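PDB 4LXR: protein toll from Drosophila melanogaster, which serves as the receptor for cleaved, activated Spätzle, triggering the Toll signalling pathway that sets embryonic dorsal-ventral polarity and induces the antifungal peptide drosomycin. Local coordinates for residues Y615-V620 with N640-E645. Numbering follows the deposited sequence.
Sequences YDKALV and NMQLME
Leu619 and Leu643 show how a leucine-rich-repeat solenoid in Toll's ectodomain adds strands in parallel: Leu619 N donates to Leu643 O at 2.9 Å, and the carbonyl of the same residue, Leu619 O, accepts from Glu645 N. At the entry to the strands Lys617 O takes two amides at once, Gln642 N at 3.1 Å and Leu643 N at 3.2 Å, so that one oxygen grips two consecutive amides where the loop enters strand 643-647. Packing is tight on the face of Leu619 and Met644, whose side chains run side by side with Leu619 CD2 4.0 Å from Met644 CE. Here the Met641 chain bends at chi2 and chi3 (-59° and -88°), bringing CE to 3.5 Å from Leu619 N, over the backbone of Ala618 and Leu619. On the other face Ala618 CB meets Leu643 CB at 3.8 Å. The looser, more exposed end belongs to Lys617, whose extended chain lays CD 3.4 Å from Asn640 O, in a poorly ordered residue, and beside Gln642 NE2. Cutting this side chain back to an alanine would probably strip the aliphatic cover from Asn640 O and leave the Gln642 amide freer to turn. Beyond the pair, Asp616 forms a salt bridge with Arg613 and Glu645 hydrogen-bonds His647. Strand 618-622, in the LRRNT region, thus lies between antiparallel strand 609-613 and parallel strand 643-647 of the first following repeat, which strand 669-671 flanks in turn.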
loop_
_atom_site.group_PDB
_atom_site.type_symbol
_atom_site.label_atom_id
_atom_site.label_comp_id
_atom_site.label_asym_id
_atom_site.label_seq_id
_atom_site.Cartn_x
_atom_site.Cartn_y
_atom_site.Cartn_z
ATOM N N TYR A 615 -10.492 -40.458 2.945
ATOM C CA TYR A 615 -11.741 -40.127 2.268
ATOM C C TYR A 615 -12.784 -41.247 2.380
ATOM O O TYR A 615 -13.962 -40.979 2.604
ATOM C CB TYR A 615 -11.508 -39.752 0.800
ATOM C CG TYR A 615 -12.777 -39.768 -0.027
ATOM C CD1 TYR A 615 -13.669 -38.701 0.014
ATOM C CD2 TYR A 615 -13.089 -40.852 -0.838
ATOM C CE1 TYR A 615 -14.831 -38.705 -0.727
ATOM C CE2 TYR A 615 -14.263 -40.871 -1.588
ATOM C CZ TYR A 615 -15.130 -39.792 -1.528
ATOM O OH TYR A 615 -16.294 -39.795 -2.271
ATOM N N ASP A 616 -12.357 -42.498 2.237
ATOM C CA ASP A 616 -13.287 -43.613 2.411
ATOM C C ASP A 616 -12.818 -44.610 3.467
ATOM O O ASP A 616 -13.306 -45.736 3.523
ATOM C CB ASP A 616 -13.577 -44.321 1.081
ATOM C CG ASP A 616 -12.319 -44.686 0.324
ATOM O OD1 ASP A 616 -11.206 -44.581 0.900
ATOM O OD2 ASP A 616 -12.443 -45.073 -0.855
ATOM N N LYS A 617 -11.880 -44.182 4.305
ATOM C CA LYS A 617 -11.379 -45.018 5.395
ATOM C C LYS A 617 -10.852 -46.359 4.901
ATOM O O LYS A 617 -11.279 -47.421 5.370
ATOM C CB LYS A 617 -12.456 -45.230 6.461
ATOM C CG LYS A 617 -13.043 -43.938 7.016
ATOM C CD LYS A 617 -13.944 -44.221 8.211
ATOM C CE LYS A 617 -14.469 -42.943 8.843
ATOM N NZ LYS A 617 -15.249 -43.237 10.075
ATOM N N ALA A 618 -9.921 -46.304 3.955
ATOM C CA ALA A 618 -9.352 -47.519 3.391
ATOM C C ALA A 618 -7.878 -47.716 3.713
ATOM O O ALA A 618 -7.056 -46.825 3.495
ATOM C CB ALA A 618 -9.573 -47.560 1.886
ATOM N N LEU A 619 -7.558 -48.894 4.239
ATOM C CA LEU A 619 -6.182 -49.360 4.315
ATOM C C LEU A 619 -5.832 -50.058 2.999
ATOM O O LEU A 619 -6.455 -51.056 2.619
ATOM C CB LEU A 619 -6.010 -50.329 5.477
ATOM C CG LEU A 619 -4.650 -51.026 5.535
ATOM C CD1 LEU A 619 -3.537 -50.032 5.899
ATOM C CD2 LEU A 619 -4.682 -52.206 6.492
ATOM N N VAL A 620 -4.847 -49.514 2.297
ATOM C CA VAL A 620 -4.452 -50.025 0.999
ATOM C C VAL A 620 -3.105 -50.716 1.106
ATOM O O VAL A 620 -2.101 -50.083 1.428
ATOM C CB VAL A 620 -4.353 -48.886 -0.024
ATOM C CG1 VAL A 620 -3.839 -49.398 -1.349
ATOM C CG2 VAL A 620 -5.699 -48.212 -0.191
ATOM N N ASN A 640 -11.596 -48.366 13.309
ATOM C CA ASN A 640 -12.157 -47.159 12.718
ATOM C C ASN A 640 -12.124 -47.230 11.191
ATOM O O ASN A 640 -12.638 -46.343 10.506
ATOM C CB ASN A 640 -11.387 -45.930 13.207
ATOM C CG ASN A 640 -12.151 -44.632 12.992
ATOM O OD1 ASN A 640 -12.530 -43.956 13.951
ATOM N ND2 ASN A 640 -12.372 -44.275 11.730
ATOM N N MET A 641 -11.515 -48.288 10.662
ATOM C CA MET A 641 -11.398 -48.462 9.216
ATOM C C MET A 641 -12.523 -49.334 8.691
ATOM O O MET A 641 -13.001 -50.223 9.393
ATOM C CB MET A 641 -10.046 -49.079 8.861
ATOM C CG MET A 641 -8.865 -48.246 9.323
ATOM S SD MET A 641 -8.934 -46.597 8.601
ATOM C CE MET A 641 -8.062 -46.867 7.063
ATOM N N GLN A 642 -12.941 -49.083 7.455
ATOM C CA GLN A 642 -14.047 -49.835 6.858
ATOM C C GLN A 642 -13.629 -50.726 5.682
ATOM O O GLN A 642 -14.210 -51.789 5.467
ATOM C CB GLN A 642 -15.160 -48.881 6.419
ATOM C CG GLN A 642 -15.733 -48.044 7.553
ATOM C CD GLN A 642 -16.539 -46.873 7.044
ATOM O OE1 GLN A 642 -16.550 -46.583 5.846
ATOM N NE2 GLN A 642 -17.218 -46.188 7.951
ATOM N N LEU A 643 -12.626 -50.285 4.929
ATOM C CA LEU A 643 -12.175 -50.988 3.741
ATOM C C LEU A 643 -10.709 -51.398 3.849
ATOM O O LEU A 643 -9.890 -50.673 4.417
ATOM C CB LEU A 643 -12.337 -50.086 2.525
ATOM C CG LEU A 643 -13.697 -49.436 2.278
ATOM C CD1 LEU A 643 -13.575 -48.446 1.126
ATOM C CD2 LEU A 643 -14.783 -50.487 1.981
ATOM N N MET A 644 -10.374 -52.546 3.268
ATOM C CA MET A 644 -8.996 -53.029 3.250
ATOM C C MET A 644 -8.733 -53.682 1.893
ATOM O O MET A 644 -9.300 -54.742 1.583
ATOM C CB MET A 644 -8.785 -54.026 4.386
ATOM C CG MET A 644 -7.396 -54.627 4.477
ATOM S SD MET A 644 -7.241 -55.609 5.982
ATOM C CE MET A 644 -5.500 -56.039 5.977
ATOM N N GLU A 645 -7.900 -53.043 1.074
ATOM C CA GLU A 645 -7.644 -53.538 -0.273
ATOM C C GLU A 645 -6.311 -54.263 -0.325
ATOM O O GLU A 645 -5.276 -53.704 0.009
ATOM C CB GLU A 645 -7.643 -52.401 -1.295
ATOM C CG GLU A 645 -8.862 -51.512 -1.265
ATOM C CD GLU A 645 -8.832 -50.458 -2.359
ATOM O OE1 GLU A 645 -9.816 -49.700 -2.483
ATOM O OE2 GLU A 645 -7.824 -50.390 -3.096
#